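Local coordinates for putative signal transduction protein with CBS domains (Kribbella flavida, PDB 4NOC) that is of unknown function but, as a protein built on a pair of CBS domains, probably senses a small ligand, perhaps an adenosine-containing one, in signalling, at residues Q8-F13 against G136-S141; P14-D19 against P35-V40; S48-S53 against R92-S97; A100-V105 against C123-V128. All blocks are in the same frame, centred on the assembly; numbering follows the deposited sequence.

The four contacts describe a Bateman module, two CBS domains packed against each other. Contacts 2 and 4 are equivalent parallel strand pairs, one in each domain's beta-alpha-beta unit, with centres 12 Å apart; they meet where Ile-38 CG2 lies 4.0 Å from Leu-102 CD2. Contact 1 ties the N-terminal segment to the last strand of the second domain and touches contact 4 through the neighbouring strand, their centres 10 Å apart. Contact 3 seals the linker onto the first sheet, 9 Å from contact 2 between centres, and Arg-92 forms a salt bridge with Asp-19. Sulfate ions, probably from the crystallisation liquor, lie at contacts 1 and 3.

Contact 1. Residues Q8-F13 against G136-S141; sequences QMAEQF and GAITAS. With SO4 (sulfate ion), chain G.
Residues 8-13 bridge onto strand 133-139, an edge strand of the second CBS domain's sheet, through Glu-11 and Ala-137; they cross it at a steep angle and pair with it at one point only. The joint is a single antiparallel bridge, a hydrogen-bonded pair. Glu-11 N donates to Ala-137 O at 2.8 Å, almost straight at 170°, and Ala-137 N returns a bond of 2.8 Å to Glu-11 O. Gly-136 suits its place because a beta carbon there would run into Glu-11 O and its own preceding carbonyl. Next to the bridge, Ala-137 CB sits 3.8 Å from CD1 of the Phe-13 ring, while Thr-139 CG2 meets CE1 of the same ring. Phe-13 N gives its hydrogen to O1 of the sulfate at 2.6 Å. On the other side of the strand, Ile-138 turns CG1 beside its backbone N (chi1 -56°), which carries CD1 to within 3.7 Å of CB of selenomethionine Met-9 and lays CG1 against Ala-10 CA. Cut back to an alanine here, the Ile-138 side chain would probably open a gap beside Met-9 CB and take away the CG1 that lies against Ala-10 CA. The carboxylate of Glu-11 forms a salt bridge, through OE1, with Arg-33 of the second subunit, and Thr-139 OG1 caps helix 140-147 at Arg-142 N. Met-9 and Ile-138 both pack on helix 111-121, whereas Phe-13 and Ala-137 face Ile-38 of strand 36-40 in the first domain.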
loop_
_atom_site.group_PDB
_atom_site.type_symbol
_atom_site.label_atom_id
_atom_site.label_comp_id
_atom_site.label_asym_id
_atom_site.label_seq_id
_atom_site.Cartn_x
_atom_site.Cartn_y
_atom_site.Cartn_z
ATOM N N GLN A 8 -3.999 1.818 21.172
ATOM C CA GLN A 8 -4.368 3.190 20.861
ATOM C C GLN A 8 -3.916 3.602 19.464
ATOM O O GLN A 8 -4.559 4.442 18.842
ATOM C CB GLN A 8 -3.776 4.144 21.885
ATOM C CG GLN A 8 -4.359 3.996 23.292
ATOM C CD GLN A 8 -3.910 2.718 23.985
ATOM O OE1 GLN A 8 -2.805 2.226 23.747
ATOM N NE2 GLN A 8 -4.771 2.168 24.830
HETATM N N MSE A 9 -2.815 3.023 18.970
HETATM C CA MSE A 9 -2.308 3.350 17.632
HETATM C C MSE A 9 -3.217 2.833 16.517
HETATM O O MSE A 9 -3.351 3.462 15.468
HETATM C CB MSE A 9 -0.898 2.777 17.428
HETATM C CG MSE A 9 0.154 3.329 18.389
HETATM SE SE MSE A 9 1.781 2.283 18.275
HETATM C CE MSE A 9 2.321 2.780 16.492
ATOM N N ALA A 10 -3.849 1.688 16.753
ATOM C CA ALA A 10 -4.586 1.001 15.699
ATOM C C ALA A 10 -5.792 1.800 15.250
ATOM O O ALA A 10 -6.384 2.550 16.029
ATOM C CB ALA A 10 -5.027 -0.366 16.169
ATOM N N GLU A 11 -6.156 1.621 13.988
ATOM C CA GLU A 11 -7.392 2.170 13.459
ATOM C C GLU A 11 -8.258 1.040 12.926
ATOM O O GLU A 11 -7.750 -0.037 12.598
ATOM C CB GLU A 11 -7.089 3.185 12.361
ATOM C CG GLU A 11 -6.400 4.410 12.911
ATOM C CD GLU A 11 -5.876 5.302 11.836
ATOM O OE1 GLU A 11 -5.293 4.762 10.877
ATOM O OE2 GLU A 11 -6.054 6.536 11.942
ATOM N N GLN A 12 -9.563 1.284 12.853
ATOM C CA GLN A 12 -10.502 0.293 12.359
ATOM C C GLN A 12 -10.182 0.011 10.904
ATOM O O GLN A 12 -9.923 0.945 10.150
ATOM C CB GLN A 12 -11.922 0.826 12.461
ATOM C CG GLN A 12 -12.444 0.916 13.882
ATOM C CD GLN A 12 -13.174 -0.341 14.305
ATOM O OE1 GLN A 12 -12.681 -1.453 14.111
ATOM N NE2 GLN A 12 -14.368 -0.173 14.870
ATOM N N PHE A 13 -10.204 -1.262 10.514
ATOM C CA PHE A 13 -9.831 -1.670 9.164
ATOM C C PHE A 13 -10.778 -2.798 8.759
ATOM O O PHE A 13 -11.000 -3.722 9.533
ATOM C CB PHE A 13 -8.395 -2.200 9.200
ATOM C CG PHE A 13 -7.549 -1.806 8.018
ATOM C CD1 PHE A 13 -6.825 -0.625 8.033
ATOM C CD2 PHE A 13 -7.434 -2.648 6.915
ATOM C CE1 PHE A 13 -6.024 -0.271 6.957
ATOM C CE2 PHE A 13 -6.635 -2.299 5.831
ATOM C CZ PHE A 13 -5.928 -1.107 5.853
ATOM N N GLY A 136 -7.959 -3.808 15.181
ATOM C CA GLY A 136 -7.675 -2.808 14.166
ATOM C C GLY A 136 -6.333 -3.052 13.482
ATOM O O GLY A 136 -5.758 -4.148 13.598
ATOM N N ALA A 137 -5.829 -2.037 12.775
ATOM C CA ALA A 137 -4.542 -2.148 12.089
ATOM C C ALA A 137 -3.741 -0.855 12.203
ATOM O O ALA A 137 -4.295 0.204 12.527
ATOM C CB ALA A 137 -4.746 -2.513 10.629
ATOM N N ILE A 138 -2.439 -0.956 11.957
ATOM C CA ILE A 138 -1.555 0.201 11.935
ATOM C C ILE A 138 -0.793 0.181 10.615
ATOM O O ILE A 138 0.054 -0.695 10.393
ATOM C CB ILE A 138 -0.533 0.152 13.076
ATOM C CG1 ILE A 138 -1.231 0.042 14.422
ATOM C CG2 ILE A 138 0.366 1.392 13.065
ATOM C CD1 ILE A 138 -0.293 -0.316 15.539
ATOM N N THR A 139 -1.097 1.134 9.734
ATOM C CA THR A 139 -0.403 1.209 8.457
ATOM C C THR A 139 0.921 1.939 8.636
ATOM O O THR A 139 1.139 2.604 9.647
ATOM C CB THR A 139 -1.189 2.012 7.439
ATOM O OG1 THR A 139 -1.344 3.348 7.940
ATOM C CG2 THR A 139 -2.563 1.385 7.212
ATOM N N ALA A 140 1.782 1.828 7.633
ATOM C CA ALA A 140 3.036 2.553 7.611
ATOM C C ALA A 140 2.780 4.068 7.762
ATOM O O ALA A 140 3.466 4.727 8.532
ATOM C CB ALA A 140 3.822 2.235 6.309
ATOM N N SER A 141 1.786 4.619 7.060
ATOM C CA SER A 141 1.558 6.071 7.141
ATOM C C SER A 141 0.986 6.480 8.507
ATOM O O SER A 141 1.238 7.576 9.002
ATOM C CB SER A 141 0.696 6.595 5.975
ATOM O OG SER A 141 -0.666 6.222 6.088
HETATM S S SO4 G . -10.997 -4.086 12.912
HETATM O O1 SO4 G . -10.531 -2.743 12.621
HETATM O O2 SO4 G . -11.173 -4.254 14.353
HETATM O O3 SO4 G . -12.276 -4.316 12.244
HETATM O O4 SO4 G . -9.985 -5.012 12.415
#

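Contact 2. Residues P14-D19 against P35-V40; sequences PVVGLD and PGLIVV
Pro-14 meets Leu-37 through its ring, CG standing 4.2 Å from Leu-37 CD2, and its carbonyl accepts the first backbone bond, from Ile-38 N. Lacking an N-H of its own, a proline is well placed where only the carbonyl is used. Val-15 follows, with CG1 opposite the backbone N (chi1 159°); this branch lies 3.6 Å from Val-40 CG1, and CG2 rests over CB and CG2 of Ile-38. Val-16 uses both backbone groups: N donates to Ile-38 O at 2.9 Å, and O receives Val-40 N at 2.9 Å. Its CG1 turns to the other face of the sheet and approaches Leu-37 CD1 at 4.0 Å. The pairing is parallel, as expected of the beta-alpha-beta crossover by which helix 22-31 joins strands 15-17 and 36-40 in the first CBS domain; Val-16 and Leu-37 pack under that helix. Beta-branched residues suit these extended positions. At Gly-17 the contact is made by backbone alone, CA approaching Val-40 O in a CA-H...O contact. Leu-18 ends the series: its N bonds to Val-40 O at 2.8 Å, and its CD1 lies across Val-39 CG1 at 3.8 Å.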
loop_
_atom_site.group_PDB
_atom_site.type_symbol
_atom_site.label_atom_id
_atom_site.label_comp_id
_atom_site.label_asym_id
_atom_site.label_seq_id
_atom_site.Cartn_x
_atom_site.Cartn_y
_atom_site.Cartn_z
ATOM N N PRO A 14 -11.358 -2.736 7.552
ATOM C CA PRO A 14 -12.311 -3.813 7.246
ATOM C C PRO A 14 -11.656 -5.180 7.044
ATOM O O PRO A 14 -10.543 -5.332 6.509
ATOM C CB PRO A 14 -13.013 -3.337 5.978
ATOM C CG PRO A 14 -12.172 -2.257 5.444
ATOM C CD PRO A 14 -11.371 -1.666 6.545
ATOM N N VAL A 15 -12.390 -6.179 7.503
ATOM C CA VAL A 15 -11.930 -7.548 7.586
ATOM C C VAL A 15 -12.912 -8.396 6.786
ATOM O O VAL A 15 -14.117 -8.099 6.771
ATOM C CB VAL A 15 -11.923 -7.970 9.081
ATOM C CG1 VAL A 15 -11.949 -9.455 9.247
ATOM C CG2 VAL A 15 -10.719 -7.349 9.801
ATOM N N VAL A 16 -12.411 -9.416 6.086
ATOM C CA VAL A 16 -13.291 -10.393 5.437
ATOM C C VAL A 16 -12.810 -11.817 5.698
ATOM O O VAL A 16 -11.607 -12.045 5.902
ATOM C CB VAL A 16 -13.382 -10.204 3.897
ATOM C CG1 VAL A 16 -14.083 -8.897 3.533
ATOM C CG2 VAL A 16 -11.993 -10.301 3.257
ATOM N N GLY A 17 -13.744 -12.769 5.686
ATOM C CA GLY A 17 -13.407 -14.167 5.887
ATOM C C GLY A 17 -12.812 -14.818 4.647
ATOM O O GLY A 17 -13.171 -14.496 3.511
ATOM N N LEU A 18 -11.880 -15.731 4.879
ATOM C CA LEU A 18 -11.273 -16.543 3.832
ATOM C C LEU A 18 -12.320 -17.247 2.947
ATOM O O LEU A 18 -12.158 -17.353 1.724
ATOM C CB LEU A 18 -10.376 -17.570 4.513
ATOM C CG LEU A 18 -9.184 -18.200 3.807
ATOM C CD1 LEU A 18 -8.441 -17.189 2.987
ATOM C CD2 LEU A 18 -8.257 -18.809 4.852
ATOM N N ASP A 19 -13.401 -17.721 3.552
ATOM C CA ASP A 19 -14.433 -18.399 2.776
ATOM C C ASP A 19 -15.581 -17.484 2.334
ATOM O O ASP A 19 -16.570 -17.949 1.792
ATOM C CB ASP A 19 -14.967 -19.608 3.546
ATOM C CG ASP A 19 -13.853 -20.525 4.020
ATOM O OD1 ASP A 19 -12.879 -20.716 3.254
ATOM O OD2 ASP A 19 -13.946 -21.037 5.164
ATOM N N PRO A 35 -6.509 0.162 -0.175
ATOM C CA PRO A 35 -5.335 -0.517 -0.723
ATOM C C PRO A 35 -5.466 -2.023 -0.494
ATOM O O PRO A 35 -4.988 -2.794 -1.333
ATOM C CB PRO A 35 -4.195 0.048 0.121
ATOM C CG PRO A 35 -4.842 0.370 1.437
ATOM C CD PRO A 35 -6.206 0.872 1.082
ATOM N N GLY A 36 -6.112 -2.425 0.609
ATOM C CA GLY A 36 -6.268 -3.832 0.948
ATOM C C GLY A 36 -7.303 -4.172 2.011
ATOM O O GLY A 36 -7.753 -3.318 2.775
ATOM N N LEU A 37 -7.694 -5.442 2.046
ATOM C CA LEU A 37 -8.583 -5.956 3.080
ATOM C C LEU A 37 -7.773 -6.862 3.995
ATOM O O LEU A 37 -6.876 -7.561 3.526
ATOM C CB LEU A 37 -9.721 -6.766 2.446
ATOM C CG LEU A 37 -10.702 -6.005 1.547
ATOM C CD1 LEU A 37 -11.721 -6.942 0.923
ATOM C CD2 LEU A 37 -11.403 -4.882 2.316
ATOM N N ILE A 38 -8.070 -6.851 5.291
ATOM C CA ILE A 38 -7.505 -7.866 6.178
ATOM C C ILE A 38 -8.329 -9.151 6.081
ATOM O O ILE A 38 -9.542 -9.145 6.282
ATOM C CB ILE A 38 -7.397 -7.389 7.635
ATOM C CG1 ILE A 38 -6.282 -6.341 7.754
ATOM C CG2 ILE A 38 -7.114 -8.571 8.561
ATOM C CD1 ILE A 38 -6.075 -5.843 9.153
ATOM N N VAL A 39 -7.668 -10.249 5.744
ATOM C CA VAL A 39 -8.364 -11.508 5.579
ATOM C C VAL A 39 -8.179 -12.333 6.843
ATOM O O VAL A 39 -7.051 -12.475 7.325
ATOM C CB VAL A 39 -7.773 -12.296 4.417
ATOM C CG1 VAL A 39 -8.522 -13.620 4.238
ATOM C CG2 VAL A 39 -7.813 -11.462 3.140
ATOM N N VAL A 40 -9.265 -12.874 7.383
ATOM C CA VAL A 40 -9.142 -13.778 8.514
ATOM C C VAL A 40 -9.681 -15.170 8.181
ATOM O O VAL A 40 -10.377 -15.353 7.172
ATOM C CB VAL A 40 -9.866 -13.233 9.736
ATOM C CG1 VAL A 40 -9.383 -11.812 10.023
ATOM C CG2 VAL A 40 -11.376 -13.262 9.502
#

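Contact 3. Residues S48-S53 against R92-S97; sequences SVLPAS and RKLLPS. With SO4 (sulfate ion), chain F.
Leu-50 spreads its two methyl branches over two successive leucines of the linker: CD2 meets Leu-94 CD1 at 3.9 Å, and CD1 meets Leu-95 CD2 at 4.1 Å. Strand 46-51, an edge strand of the first CBS domain's sheet, is covered here by residues 94 and 95, where the chain passes from helix 91-94 on its way to the second domain's sheet. No hydrogen bond joins the two segments; apolar packing does the work, and leucine suits positions 50 and 95 because the forked end of each touches two neighbours at once. Leu-50 directs CG away from its backbone N (chi1 172°), and this sends the methyl pair off the strand toward the linker. Leu-94 answers with CD1, its side chain crossing that of Leu-50 at a slant. Leu-95 works with both branches, for CD1 lies 4.3 Å from Ser-48 CB while CD2 also rests 3.9 Å from Val-49 O. Ser-48 can therefore offer its carbon to the leucine while its hydroxyl bonds to the carbonyl O of Ala-100, further along the same linker. Neighbouring residues widen the apolar patch: Val-55 of helix 52-59 touches Leu-50, Phe-58 touches Leu-94, and Leu-18 packs on Leu-95. Leu-94 O receives NE2 of Gln-54. Past Pro-96 the chain meets a sulfate ion, probably from the crystallisation liquor: Pro-96 CB lies 3.5 Å from its O1.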
loop_
_atom_site.group_PDB
_atom_site.type_symbol
_atom_site.label_atom_id
_atom_site.label_comp_id
_atom_site.label_asym_id
_atom_site.label_seq_id
_atom_site.Cartn_x
_atom_site.Cartn_y
_atom_site.Cartn_z
ATOM N N SER A 48 -4.010 -13.048 6.315
ATOM C CA SER A 48 -3.321 -12.399 5.223
ATOM C C SER A 48 -3.945 -11.036 4.937
ATOM O O SER A 48 -4.957 -10.659 5.534
ATOM C CB SER A 48 -3.424 -13.282 3.980
ATOM O OG SER A 48 -2.325 -13.065 3.121
ATOM N N VAL A 49 -3.333 -10.300 4.021
ATOM C CA VAL A 49 -3.916 -9.064 3.513
ATOM C C VAL A 49 -4.284 -9.343 2.068
ATOM O O VAL A 49 -3.539 -10.052 1.384
ATOM C CB VAL A 49 -2.899 -7.910 3.544
ATOM C CG1 VAL A 49 -3.509 -6.622 2.970
ATOM C CG2 VAL A 49 -2.424 -7.672 4.954
ATOM N N LEU A 50 -5.421 -8.812 1.612
ATOM C CA LEU A 50 -5.799 -8.881 0.203
ATOM C C LEU A 50 -5.704 -7.482 -0.405
ATOM O O LEU A 50 -6.621 -6.665 -0.265
ATOM C CB LEU A 50 -7.219 -9.438 0.021
ATOM C CG LEU A 50 -7.776 -9.373 -1.411
ATOM C CD1 LEU A 50 -6.881 -10.143 -2.376
ATOM C CD2 LEU A 50 -9.221 -9.869 -1.510
ATOM N N PRO A 51 -4.580 -7.190 -1.073
ATOM C CA PRO A 51 -4.437 -5.876 -1.722
ATOM C C PRO A 51 -5.321 -5.761 -2.969
ATOM O O PRO A 51 -5.502 -6.763 -3.665
ATOM C CB PRO A 51 -2.950 -5.818 -2.104
ATOM C CG PRO A 51 -2.484 -7.254 -2.115
ATOM C CD PRO A 51 -3.378 -8.038 -1.188
ATOM N N ALA A 52 -5.880 -4.579 -3.230
ATOM C CA ALA A 52 -6.653 -4.356 -4.452
ATOM C C ALA A 52 -5.863 -4.772 -5.691
ATOM O O ALA A 52 -6.427 -5.339 -6.623
ATOM C CB ALA A 52 -7.076 -2.901 -4.570
ATOM N N SER A 53 -4.564 -4.496 -5.687
ATOM C CA SER A 53 -3.708 -4.810 -6.823
ATOM C C SER A 53 -3.717 -6.303 -7.147
ATOM O O SER A 53 -3.645 -6.681 -8.318
ATOM C CB SER A 53 -2.279 -4.297 -6.598
ATOM O OG SER A 53 -1.623 -5.035 -5.589
ATOM N N ARG A 92 -10.417 -16.709 -0.563
ATOM C CA ARG A 92 -9.299 -17.632 -0.553
ATOM C C ARG A 92 -8.672 -17.784 -1.944
ATOM O O ARG A 92 -7.452 -17.843 -2.072
ATOM C CB ARG A 92 -9.763 -18.997 -0.031
ATOM C CG ARG A 92 -8.661 -20.041 0.009
ATOM C CD ARG A 92 -9.213 -21.443 0.245
ATOM N NE ARG A 92 -10.104 -21.481 1.396
ATOM C CZ ARG A 92 -9.710 -21.748 2.639
ATOM N NH1 ARG A 92 -10.594 -21.760 3.628
ATOM N NH2 ARG A 92 -8.429 -22.004 2.898
ATOM N N LYS A 93 -9.512 -17.854 -2.977
ATOM C CA LYS A 93 -9.045 -18.057 -4.350
ATOM C C LYS A 93 -8.436 -16.791 -4.953
ATOM O O LYS A 93 -7.645 -16.859 -5.894
ATOM C CB LYS A 93 -10.180 -18.576 -5.242
ATOM C CG LYS A 93 -10.267 -20.085 -5.346
ATOM N N LEU A 94 -8.809 -15.637 -4.410
ATOM C CA LEU A 94 -8.253 -14.363 -4.855
ATOM C C LEU A 94 -6.806 -14.188 -4.390
ATOM O O LEU A 94 -6.033 -13.454 -5.002
ATOM C CB LEU A 94 -9.091 -13.197 -4.314
ATOM C CG LEU A 94 -10.544 -13.120 -4.773
ATOM C CD1 LEU A 94 -11.232 -11.932 -4.131
ATOM C CD2 LEU A 94 -10.574 -12.982 -6.264
ATOM N N LEU A 95 -6.444 -14.846 -3.296
ATOM C CA LEU A 95 -5.110 -14.672 -2.738
ATOM C C LEU A 95 -4.053 -15.256 -3.678
ATOM O O LEU A 95 -4.359 -16.108 -4.499
ATOM C CB LEU A 95 -5.020 -15.301 -1.350
ATOM C CG LEU A 95 -5.846 -14.654 -0.237
ATOM C CD1 LEU A 95 -5.692 -15.459 1.056
ATOM C CD2 LEU A 95 -5.430 -13.199 -0.017
ATOM N N PRO A 96 -2.809 -14.764 -3.578
ATOM C CA PRO A 96 -1.722 -15.355 -4.371
ATOM C C PRO A 96 -1.369 -16.732 -3.825
ATOM O O PRO A 96 -1.764 -17.043 -2.696
ATOM C CB PRO A 96 -0.560 -14.384 -4.150
ATOM C CG PRO A 96 -0.853 -13.721 -2.794
ATOM C CD PRO A 96 -2.359 -13.621 -2.750
ATOM N N SER A 97 -0.647 -17.537 -4.609
ATOM C CA SER A 97 -0.281 -18.897 -4.206
ATOM C C SER A 97 0.549 -18.917 -2.923
ATOM O O SER A 97 0.392 -19.816 -2.097
ATOM C CB SER A 97 0.456 -19.631 -5.332
HETATM S S SO4 F . 0.667 -15.865 -7.620
HETATM O O1 SO4 F . 1.625 -15.229 -6.718
HETATM O O2 SO4 F . -0.009 -16.955 -6.927
HETATM O O3 SO4 F . -0.332 -14.896 -8.078
HETATM O O4 SO4 F . 1.401 -16.392 -8.765
#

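Contact 4. Residues A100-V105 against C123-V128; sequences AELPVV and CPLVAV
Pro-103 O and Ala-127 O are the two acceptors that bind residues 100-105 to residues 123-128. The first receives Ala-127 N at 3.1 Å; the second receives Val-105 N at 2.9 Å with an N-H...O angle of 156°. Ala-127 thus has both its backbone groups engaged by the one neighbour, and each of the two carbonyls has a CA-H...O contact besides, Val-126 CA to Pro-103 O and Val-104 CA to Ala-127 O. Proline suits position 103 because its carbonyl serves the pairing while its ring fills space, CG against Cys-123 SG at 4.0 Å. Strand 125-130 is satisfied on its far side as well, through backbone bonds between Val-126 and Ile-138 and between Val-128 and Gly-136. This is the parallel pair of the second CBS domain's beta-alpha-beta unit, joined by helix 111-121. Leu-102 brings CD1 to 3.6 Å from Leu-125 CD2. Val-105 sets CG1 beside its backbone N (chi1 -55°) and 3.9 Å from Val-126 CG2, while its CG2 meets Val-128 CG2 at 3.9 Å. A serine at Val-105 would probably leave Val-126 and Val-128 short of apolar cover and bring a hydroxyl into the packing under helix 111-121. The backbone bonds set the register of the parallel pair, whereas the side chains add apolar contact with no polar pairing across the strands.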
loop_
_atom_site.group_PDB
_atom_site.type_symbol
_atom_site.label_atom_id
_atom_site.label_comp_id
_atom_site.label_asym_id
_atom_site.label_seq_id
_atom_site.Cartn_x
_atom_site.Cartn_y
_atom_site.Cartn_z
ATOM N N ALA A 100 1.033 -13.221 1.378
ATOM C CA ALA A 100 1.849 -12.423 2.277
ATOM C C ALA A 100 1.490 -12.749 3.712
ATOM O O ALA A 100 0.315 -12.890 4.050
ATOM C CB ALA A 100 1.633 -10.939 2.013
ATOM N N GLU A 101 2.512 -12.904 4.545
ATOM C CA GLU A 101 2.318 -12.975 5.984
ATOM C C GLU A 101 1.789 -11.628 6.436
ATOM O O GLU A 101 2.075 -10.603 5.823
ATOM C CB GLU A 101 3.641 -13.261 6.699
ATOM C CG GLU A 101 4.114 -14.708 6.626
ATOM C CD GLU A 101 3.380 -15.618 7.596
ATOM O OE1 GLU A 101 3.602 -16.845 7.542
ATOM O OE2 GLU A 101 2.585 -15.108 8.416
ATOM N N LEU A 102 1.003 -11.631 7.500
ATOM C CA LEU A 102 0.488 -10.395 8.053
ATOM C C LEU A 102 1.012 -10.306 9.455
ATOM O O LEU A 102 0.546 -11.025 10.337
ATOM C CB LEU A 102 -1.037 -10.416 8.047
ATOM C CG LEU A 102 -1.769 -9.323 8.827
ATOM C CD1 LEU A 102 -1.372 -7.939 8.326
ATOM C CD2 LEU A 102 -3.283 -9.534 8.748
ATOM N N PRO A 103 2.018 -9.450 9.676
ATOM C CA PRO A 103 2.550 -9.403 11.038
ATOM C C PRO A 103 1.477 -8.828 11.944
ATOM O O PRO A 103 0.745 -7.934 11.529
ATOM C CB PRO A 103 3.737 -8.435 10.933
ATOM C CG PRO A 103 3.988 -8.258 9.423
ATOM C CD PRO A 103 2.648 -8.457 8.787
ATOM N N VAL A 104 1.390 -9.353 13.160
ATOM C CA VAL A 104 0.374 -8.972 14.134
ATOM C C VAL A 104 1.108 -8.583 15.405
ATOM O O VAL A 104 1.821 -9.420 15.980
ATOM C CB VAL A 104 -0.510 -10.187 14.500
ATOM C CG1 VAL A 104 -1.528 -9.804 15.572
ATOM C CG2 VAL A 104 -1.192 -10.772 13.260
ATOM N N VAL A 105 0.939 -7.336 15.847
ATOM C CA VAL A 105 1.600 -6.862 17.066
ATOM C C VAL A 105 0.665 -6.979 18.273
ATOM O O VAL A 105 -0.556 -6.851 18.140
ATOM C CB VAL A 105 2.117 -5.392 16.911
ATOM C CG1 VAL A 105 3.034 -5.271 15.688
ATOM C CG2 VAL A 105 0.959 -4.402 16.781
ATOM N N CYS A 123 6.910 -3.598 6.352
ATOM C CA CYS A 123 5.574 -4.042 5.940
ATOM C C CYS A 123 4.655 -2.835 5.823
ATOM O O CYS A 123 4.844 -1.842 6.532
ATOM C CB CYS A 123 5.005 -5.069 6.925
ATOM S SG CYS A 123 5.213 -4.564 8.615
ATOM N N PRO A 124 3.691 -2.900 4.893
ATOM C CA PRO A 124 2.752 -1.796 4.641
ATOM C C PRO A 124 1.807 -1.583 5.816
ATOM O O PRO A 124 1.457 -0.441 6.080
ATOM C CB PRO A 124 1.976 -2.255 3.400
ATOM C CG PRO A 124 2.222 -3.751 3.308
ATOM C CD PRO A 124 3.578 -3.979 3.893
ATOM N N LEU A 125 1.422 -2.653 6.515
ATOM C CA LEU A 125 0.624 -2.549 7.745
ATOM C C LEU A 125 0.841 -3.744 8.681
ATOM O O LEU A 125 1.389 -4.777 8.278
ATOM C CB LEU A 125 -0.883 -2.354 7.443
ATOM C CG LEU A 125 -1.774 -3.455 6.843
ATOM C CD1 LEU A 125 -1.084 -4.196 5.733
ATOM C CD2 LEU A 125 -2.237 -4.448 7.884
ATOM N N VAL A 126 0.433 -3.587 9.936
ATOM C CA VAL A 126 0.380 -4.707 10.871
ATOM C C VAL A 126 -1.015 -4.718 11.489
ATOM O O VAL A 126 -1.630 -3.651 11.657
ATOM C CB VAL A 126 1.440 -4.611 12.009
ATOM C CG1 VAL A 126 2.852 -4.703 11.438
ATOM C CG2 VAL A 126 1.265 -3.308 12.824
ATOM N N ALA A 127 -1.523 -5.911 11.801
ATOM C CA ALA A 127 -2.777 -6.014 12.525
ATOM C C ALA A 127 -2.458 -5.859 13.995
ATOM O O ALA A 127 -1.322 -6.104 14.424
ATOM C CB ALA A 127 -3.479 -7.349 12.254
ATOM N N VAL A 128 -3.452 -5.426 14.760
ATOM C CA VAL A 128 -3.313 -5.383 16.203
ATOM C C VAL A 128 -4.307 -6.355 16.819
ATOM O O VAL A 128 -5.495 -6.383 16.451
ATOM C CB VAL A 128 -3.494 -3.958 16.749
ATOM C CG1 VAL A 128 -3.102 -3.904 18.214
ATOM C CG2 VAL A 128 -2.618 -3.000 15.967
#